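PDB 1G43: scaffolding protein from Clostridium cellulolyticum, which probably binds crystalline cellulose through its family IIIa carbohydrate-binding domain, helping to anchor the cellulosome to its substrate. Local coordinates for residues A1-G13 against D142-Y156. Numbering follows the deposited sequence.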
ATOM      1  N   ALA A   1       0.240   5.308  17.314  1.00 45.78           N
ATOM      2  CA  ALA A   1       0.462   4.057  18.081  1.00 46.24           C
ATOM      3  C   ALA A   1       1.289   3.075  17.234  1.00 45.63           C
ATOM      4  O   ALA A   1       1.306   1.850  17.480  1.00 45.23           O
ATOM      5  CB  ALA A   1      -0.906   3.430  18.481  1.00 45.70           C
ATOM      6  N   GLY A   2       1.990   3.638  16.245  1.00 44.90           N
ATOM      7  CA  GLY A   2       2.818   2.839  15.359  1.00 43.60           C
ATOM      8  C   GLY A   2       4.140   2.522  16.016  1.00 43.63           C
ATOM      9  O   GLY A   2       4.735   3.375  16.709  1.00 43.34           O
ATOM     10  N   THR A   3       4.610   1.295  15.772  1.00 43.17           N
ATOM     11  CA  THR A   3       5.855   0.783  16.357  1.00 41.71           C
ATOM     12  C   THR A   3       7.168   1.343  15.770  1.00 41.16           C
ATOM     13  O   THR A   3       8.231   1.240  16.408  1.00 42.32           O
ATOM     14  CB  THR A   3       5.879  -0.756  16.273  1.00 41.49           C
ATOM     15  OG1 THR A   3       5.610  -1.154  14.916  1.00 41.57           O
ATOM     16  CG2 THR A   3       4.826  -1.364  17.199  1.00 40.03           C
ATOM     17  N   GLY A   4       7.125   1.915  14.575  1.00 38.75           N
ATOM     18  CA  GLY A   4       8.345   2.489  14.013  1.00 37.59           C
ATOM     19  C   GLY A   4       9.402   1.476  13.591  1.00 36.33           C
ATOM     20  O   GLY A   4      10.595   1.779  13.526  1.00 36.07           O
ATOM     21  N   VAL A   5       8.946   0.260  13.323  1.00 34.98           N
ATOM     22  CA  VAL A   5       9.796  -0.823  12.877  1.00 33.64           C
ATOM     23  C   VAL A   5      10.151  -0.519  11.433  1.00 32.25           C
ATOM     24  O   VAL A   5      11.166  -0.984  10.909  1.00 32.27           O
ATOM     25  CB  VAL A   5       9.025  -2.140  13.005  1.00 34.85           C
ATOM     26  CG1 VAL A   5       9.430  -3.121  11.910  1.00 35.34           C
ATOM     27  CG2 VAL A   5       9.309  -2.741  14.389  1.00 36.02           C
ATOM     28  N   VAL A   6       9.293   0.266  10.787  1.00 31.76           N
ATOM     29  CA  VAL A   6       9.514   0.689   9.398  1.00 30.31           C
ATOM     30  C   VAL A   6       9.017   2.112   9.204  1.00 30.61           C
ATOM     31  O   VAL A   6       8.187   2.602   9.959  1.00 30.90           O
ATOM     32  CB  VAL A   6       8.797  -0.236   8.379  1.00 29.62           C
ATOM     33  CG1 VAL A   6       9.237  -1.651   8.601  1.00 28.42           C
ATOM     34  CG2 VAL A   6       7.284  -0.120   8.498  1.00 28.60           C
ATOM     35  N   SER A   7       9.552   2.775   8.198  1.00 30.35           N
ATOM     36  CA  SER A   7       9.151   4.126   7.859  1.00 30.09           C
ATOM     37  C   SER A   7       8.507   3.959   6.480  1.00 30.13           C
ATOM     38  O   SER A   7       8.945   3.106   5.706  1.00 31.10           O
ATOM     39  CB  SER A   7      10.407   4.995   7.750  1.00 30.25           C
ATOM     40  OG  SER A   7      10.144   6.264   7.147  1.00 33.54           O
ATOM     41  N   VAL A   8       7.495   4.748   6.142  1.00 28.57           N
ATOM     42  CA  VAL A   8       6.894   4.587   4.808  1.00 29.07           C
ATOM     43  C   VAL A   8       6.599   5.875   4.035  1.00 27.34           C
ATOM     44  O   VAL A   8       6.109   6.850   4.599  1.00 29.61           O
ATOM     45  CB  VAL A   8       5.576   3.793   4.881  1.00 28.78           C
ATOM     46  CG1 VAL A   8       4.975   3.669   3.461  1.00 28.65           C
ATOM     47  CG2 VAL A   8       5.817   2.424   5.516  1.00 27.73           C
ATOM     48  N   GLN A   9       6.913   5.886   2.752  1.00 26.23           N
ATOM     49  CA  GLN A   9       6.617   7.037   1.920  1.00 26.19           C
ATOM     50  C   GLN A   9       5.596   6.623   0.880  1.00 26.22           C
ATOM     51  O   GLN A   9       5.502   5.440   0.514  1.00 25.78           O
ATOM     52  CB  GLN A   9       7.868   7.579   1.257  1.00 27.24           C
ATOM     53  CG  GLN A   9       8.623   8.530   2.143  1.00 29.71           C
ATOM     54  CD  GLN A   9       9.786   9.158   1.424  1.00 32.14           C
ATOM     55  OE1 GLN A   9      10.691   8.465   0.940  1.00 34.12           O
ATOM     56  NE2 GLN A   9       9.770  10.467   1.330  1.00 32.00           N
ATOM     57  N   PHE A  10       4.847   7.601   0.384  1.00 24.61           N
ATOM     58  CA  PHE A  10       3.770   7.330  -0.542  1.00 23.43           C
ATOM     59  C   PHE A  10       3.696   8.331  -1.695  1.00 23.65           C
ATOM     60  O   PHE A  10       4.222   9.426  -1.593  1.00 23.61           O
ATOM     61  CB  PHE A  10       2.479   7.348   0.281  1.00 22.11           C
ATOM     62  CG  PHE A  10       1.220   7.316  -0.529  1.00 22.33           C
ATOM     63  CD1 PHE A  10       0.601   6.122  -0.822  1.00 22.15           C
ATOM     64  CD2 PHE A  10       0.640   8.489  -0.965  1.00 22.28           C
ATOM     65  CE1 PHE A  10      -0.607   6.085  -1.548  1.00 23.83           C
ATOM     66  CE2 PHE A  10      -0.544   8.473  -1.681  1.00 23.53           C
ATOM     67  CZ  PHE A  10      -1.173   7.270  -1.976  1.00 24.29           C
ATOM     68  N   ASN A  11       3.057   7.929  -2.796  1.00 24.36           N
ATOM     69  CA  ASN A  11       2.842   8.786  -3.972  1.00 26.08           C
ATOM     70  C   ASN A  11       1.843   8.069  -4.875  1.00 26.78           C
ATOM     71  O   ASN A  11       1.719   6.847  -4.803  1.00 27.87           O
ATOM     72  CB  ASN A  11       4.179   9.101  -4.714  1.00 25.57           C
ATOM     73  CG  ASN A  11       4.409   8.270  -6.005  1.00 27.88           C
ATOM     74  OD1 ASN A  11       3.620   8.307  -6.959  1.00 28.35           O
ATOM     75  ND2 ASN A  11       5.530   7.543  -6.044  1.00 28.49           N
ATOM     76  N   ASN A  12       1.083   8.821  -5.661  1.00 26.66           N
ATOM     77  CA  ASN A  12       0.137   8.232  -6.603  1.00 27.09           C
ATOM     78  C   ASN A  12       0.260   8.960  -7.949  1.00 27.96           C
ATOM     79  O   ASN A  12      -0.706   9.084  -8.698  1.00 29.18           O
ATOM     80  CB  ASN A  12      -1.306   8.319  -6.082  1.00 25.35           C
ATOM     81  CG  ASN A  12      -1.678   9.711  -5.639  1.00 25.07           C
ATOM     82  OD1 ASN A  12      -1.042  10.696  -6.034  1.00 23.57           O
ATOM     83  ND2 ASN A  12      -2.717   9.809  -4.819  1.00 22.80           N
ATOM     84  N   GLY A  13       1.458   9.438  -8.258  1.00 28.43           N
ATOM     85  CA  GLY A  13       1.665  10.144  -9.514  1.00 29.45           C
ATOM     86  C   GLY A  13       0.625  11.229  -9.712  1.00 29.53           C
ATOM     87  O   GLY A  13       0.160  11.470 -10.834  1.00 29.83           O
ATOM     88  N   ASP A 142       5.916  11.730   3.101  1.00 34.24           N
ATOM     89  CA  ASP A 142       5.467  11.100   4.340  1.00 34.50           C
ATOM     90  C   ASP A 142       3.976  11.353   4.420  1.00 33.38           C
ATOM     91  O   ASP A 142       3.562  12.482   4.660  1.00 34.27           O
ATOM     92  CB  ASP A 142       6.136  11.756   5.545  1.00 36.27           C
ATOM     93  CG  ASP A 142       5.701  11.133   6.870  1.00 38.95           C
ATOM     94  OD1 ASP A 142       6.022   9.944   7.143  1.00 39.66           O
ATOM     95  OD2 ASP A 142       5.027  11.842   7.649  1.00 42.20           O
ATOM     96  N   TRP A 143       3.172  10.323   4.205  1.00 31.87           N
ATOM     97  CA  TRP A 143       1.729  10.473   4.241  1.00 31.30           C
ATOM     98  C   TRP A 143       1.238   9.470   5.286  1.00 32.64           C
ATOM     99  O   TRP A 143       1.304   8.250   5.115  1.00 31.43           O
ATOM    100  CB  TRP A 143       1.153  10.209   2.838  1.00 30.33           C
ATOM    101  CG  TRP A 143      -0.358  10.205   2.711  1.00 28.94           C
ATOM    102  CD1 TRP A 143      -1.127   9.182   2.246  1.00 28.11           C
ATOM    103  CD2 TRP A 143      -1.271  11.280   3.024  1.00 29.03           C
ATOM    104  NE1 TRP A 143      -2.454   9.545   2.247  1.00 29.03           N
ATOM    105  CE2 TRP A 143      -2.571  10.824   2.719  1.00 28.00           C
ATOM    106  CE3 TRP A 143      -1.111  12.579   3.526  1.00 28.39           C
ATOM    107  CZ2 TRP A 143      -3.710  11.615   2.905  1.00 29.03           C
ATOM    108  CZ3 TRP A 143      -2.247  13.374   3.716  1.00 28.62           C
ATOM    109  CH2 TRP A 143      -3.526  12.889   3.409  1.00 29.91           C
ATOM    110  N   GLN A 144       0.749  10.029   6.379  1.00 33.57           N
ATOM    111  CA  GLN A 144       0.264   9.280   7.527  1.00 34.29           C
ATOM    112  C   GLN A 144      -1.119   8.651   7.394  1.00 33.12           C
ATOM    113  O   GLN A 144      -1.606   8.006   8.341  1.00 32.05           O
ATOM    114  CB  GLN A 144       0.260  10.212   8.729  1.00 36.62           C
ATOM    115  CG  GLN A 144       0.419   9.505  10.028  1.00 40.77           C
ATOM    116  CD  GLN A 144       1.872   9.350  10.405  1.00 42.45           C
ATOM    117  OE1 GLN A 144       2.788   9.802   9.666  1.00 41.98           O
ATOM    118  NE2 GLN A 144       2.110   8.713  11.559  1.00 42.04           N
ATOM    119  N   LYS A 145      -1.768   8.846   6.248  1.00 31.94           N
ATOM    120  CA  LYS A 145      -3.100   8.276   6.063  1.00 31.66           C
ATOM    121  C   LYS A 145      -3.116   6.865   5.435  1.00 30.91           C
ATOM    122  O   LYS A 145      -4.162   6.356   5.007  1.00 29.59           O
ATOM    123  CB  LYS A 145      -3.996   9.221   5.254  1.00 33.61           C
ATOM    124  CG  LYS A 145      -4.446  10.487   5.976  1.00 34.03           C
ATOM    125  CD  LYS A 145      -5.122  10.161   7.276  1.00 36.62           C
ATOM    126  CE  LYS A 145      -6.073  11.272   7.722  1.00 37.68           C
ATOM    127  NZ  LYS A 145      -7.294  11.282   6.856  1.00 38.32           N
ATOM    128  N   ILE A 146      -1.953   6.236   5.369  1.00 30.11           N
ATOM    129  CA  ILE A 146      -1.901   4.871   4.878  1.00 30.17           C
ATOM    130  C   ILE A 146      -1.253   4.101   6.014  1.00 31.34           C
ATOM    131  O   ILE A 146      -0.583   4.693   6.867  1.00 32.89           O
ATOM    132  CB  ILE A 146      -1.115   4.747   3.560  1.00 28.58           C
ATOM    133  CG1 ILE A 146       0.120   5.638   3.567  1.00 28.00           C
ATOM    134  CG2 ILE A 146      -2.038   5.071   2.387  1.00 28.73           C
ATOM    135  CD1 ILE A 146       1.383   4.906   3.953  1.00 26.36           C
ATOM    136  N   SER A 147      -1.457   2.797   6.064  1.00 30.73           N
ATOM    137  CA  SER A 147      -0.887   2.051   7.169  1.00 29.12           C
ATOM    138  C   SER A 147      -0.047   0.882   6.753  1.00 29.09           C
ATOM    139  O   SER A 147      -0.236   0.290   5.682  1.00 29.26           O
ATOM    140  CB  SER A 147      -1.990   1.558   8.063  1.00 27.06           C
ATOM    141  OG  SER A 147      -3.013   1.042   7.247  1.00 29.41           O
ATOM    142  N   ALA A 148       0.889   0.560   7.630  1.00 28.19           N
ATOM    143  CA  ALA A 148       1.801  -0.540   7.437  1.00 28.06           C
ATOM    144  C   ALA A 148       1.787  -1.325   8.727  1.00 29.28           C
ATOM    145  O   ALA A 148       1.931  -0.744   9.817  1.00 29.12           O
ATOM    146  CB  ALA A 148       3.187  -0.029   7.152  1.00 27.92           C
ATOM    147  N   PHE A 149       1.588  -2.639   8.591  1.00 29.85           N
ATOM    148  CA  PHE A 149       1.551  -3.576   9.708  1.00 29.63           C
ATOM    149  C   PHE A 149       2.667  -4.576   9.563  1.00 30.73           C
ATOM    150  O   PHE A 149       2.930  -5.083   8.475  1.00 30.10           O
ATOM    151  CB  PHE A 149       0.250  -4.370   9.733  1.00 30.43           C
ATOM    152  CG  PHE A 149      -0.954  -3.549  10.050  1.00 30.27           C
ATOM    153  CD1 PHE A 149      -1.548  -2.764   9.077  1.00 30.25           C
ATOM    154  CD2 PHE A 149      -1.482  -3.549  11.328  1.00 30.86           C
ATOM    155  CE1 PHE A 149      -2.656  -1.983   9.373  1.00 30.00           C
ATOM    156  CE2 PHE A 149      -2.590  -2.771  11.635  1.00 32.05           C
ATOM    157  CZ  PHE A 149      -3.176  -1.980  10.640  1.00 31.84           C
ATOM    158  N   VAL A 150       3.330  -4.859  10.675  1.00 32.79           N
ATOM    159  CA  VAL A 150       4.397  -5.835  10.664  1.00 32.14           C
ATOM    160  C   VAL A 150       3.995  -6.903  11.641  1.00 33.22           C
ATOM    161  O   VAL A 150       3.762  -6.616  12.836  1.00 32.96           O
ATOM    162  CB  VAL A 150       5.696  -5.209  11.091  1.00 32.50           C
ATOM    163  CG1 VAL A 150       6.719  -6.289  11.356  1.00 33.67           C
ATOM    164  CG2 VAL A 150       6.182  -4.276   9.986  1.00 32.63           C
ATOM    165  N   GLY A 151       3.872  -8.132  11.141  1.00 33.66           N
ATOM    166  CA  GLY A 151       3.481  -9.229  12.009  1.00 33.97           C
ATOM    167  C   GLY A 151       2.117  -9.040  12.667  1.00 34.98           C
ATOM    168  O   GLY A 151       1.824  -9.667  13.690  1.00 36.09           O
ATOM    169  N   GLY A 152       1.263  -8.189  12.111  1.00 34.47           N
ATOM    170  CA  GLY A 152      -0.047  -8.031  12.720  1.00 33.35           C
ATOM    171  C   GLY A 152      -0.211  -6.816  13.605  1.00 33.18           C
ATOM    172  O   GLY A 152      -1.296  -6.592  14.118  1.00 33.78           O
ATOM    173  N   THR A 153       0.845  -6.038  13.808  1.00 32.65           N
ATOM    174  CA  THR A 153       0.715  -4.835  14.621  1.00 34.47           C
ATOM    175  C   THR A 153       1.180  -3.595  13.843  1.00 33.59           C
ATOM    176  O   THR A 153       2.141  -3.650  13.063  1.00 33.84           O
ATOM    177  CB  THR A 153       1.504  -4.951  15.960  1.00 36.84           C
ATOM    178  OG1 THR A 153       2.913  -4.837  15.710  1.00 39.11           O
ATOM    179  CG2 THR A 153       1.233  -6.306  16.619  1.00 36.95           C
ATOM    180  N   LEU A 154       0.476  -2.486  14.049  1.00 32.92           N
ATOM    181  CA  LEU A 154       0.753  -1.219  13.373  1.00 32.08           C
ATOM    182  C   LEU A 154       2.172  -0.756  13.589  1.00 31.12           C
ATOM    183  O   LEU A 154       2.603  -0.603  14.730  1.00 32.90           O
ATOM    184  CB  LEU A 154      -0.214  -0.145  13.889  1.00 32.44           C
ATOM    185  CG  LEU A 154      -0.248   1.234  13.229  1.00 32.43           C
ATOM    186  CD1 LEU A 154      -0.795   1.148  11.823  1.00 32.65           C
ATOM    187  CD2 LEU A 154      -1.164   2.123  14.056  1.00 34.54           C
ATOM    188  N   ALA A 155       2.893  -0.508  12.500  1.00 30.20           N
ATOM    189  CA  ALA A 155       4.276  -0.067  12.582  1.00 29.17           C
ATOM    190  C   ALA A 155       4.462   1.365  12.084  1.00 29.92           C
ATOM    191  O   ALA A 155       5.442   2.031  12.441  1.00 28.99           O
ATOM    192  CB  ALA A 155       5.171  -1.022  11.795  1.00 28.89           C
ATOM    193  N   TYR A 156       3.522   1.825  11.255  1.00 29.90           N
ATOM    194  CA  TYR A 156       3.553   3.179  10.679  1.00 29.21           C
ATOM    195  C   TYR A 156       2.148   3.646  10.261  1.00 30.05           C
ATOM    196  O   TYR A 156       1.300   2.841   9.848  1.00 28.04           O
ATOM    197  CB  TYR A 156       4.465   3.217   9.458  1.00 29.24           C
ATOM    198  CG  TYR A 156       4.462   4.542   8.714  1.00 30.21           C
ATOM    199  CD1 TYR A 156       5.298   5.599   9.098  1.00 29.73           C
ATOM    200  CD2 TYR A 156       3.579   4.755   7.646  1.00 31.95           C
ATOM    201  CE1 TYR A 156       5.246   6.842   8.437  1.00 30.60           C
ATOM    202  CE2 TYR A 156       3.516   5.989   6.977  1.00 32.08           C
ATOM    203  CZ  TYR A 156       4.347   7.024   7.376  1.00 32.42           C
ATOM    204  OH  TYR A 156       4.251   8.229   6.712  1.00 32.57           O
TER
HETATM  205  O   HOH W   1       5.199  -3.323  13.936  1.00 32.24           O
HETATM  206  O   HOH W   2       3.511   7.715   3.659  1.00 25.84           O
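Thr-3 and Gly-4 meet Leu-154 and Ala-155 through two consecutive backbone hydrogen bonds, Thr-3 N to Leu-154 O (3.0 Å) and Gly-4 N to Ala-155 O (2.7 Å). Beyond them strand 6-11 runs roughly antiparallel to strand 147-150, at 150° between N-to-C directions, with the axes 8.4 Å apart. Past that short backbone seam the two segments meet largely through side chains. Val-5 brings CG1 against CG2 of Val-150, while Val-6 turns CG2 onto the methyl of Ala-155, 4.0 Å from its CB. Val-8 divides its branches: CG2 reaches the CB of Ala-148, and CG1, anti to the backbone N (chi1 179°), extends to CD1 of Ile-146. The arrangement illustrates how a beta-sandwich is closed along one margin, as expected of a CBM3 domain: strand 6-11 pairs with strand 18-30 in one sheet, whereas 147-150 and 153-155 form a hairpin, turned by a type I' turn, at the border of the other. Opposite Ala-148 the hairpin carries a classic beta bulge at Ala-155 and Tyr-156. The Tyr-156 ring lies over Val-8, whose CB makes a CH-pi contact 3.9 Å from the ring centroid, with the backbone N of Val-8 above the same ring. At the far end of the ring, OH donates to OD1 of Asp-142 (2.5 Å), which lies in the ring plane but is approached from above its own carboxylate plane, tethering the phenol. A water between the two backbones accepts from Trp-143 N and lies within hydrogen-bonding distance of Val-8 O and Trp-143 O. Phe-10 and Trp-143 extend side by side in the same direction as an oblique pair; CD1 of the indole sits over a face of the phenyl ring, 3.7 Å from Phe-10 CD2, with the phenyl and pyrrole planes inclined at 35°, while Trp-143 NE1 is hydrogen-bonded to Ser-133 O.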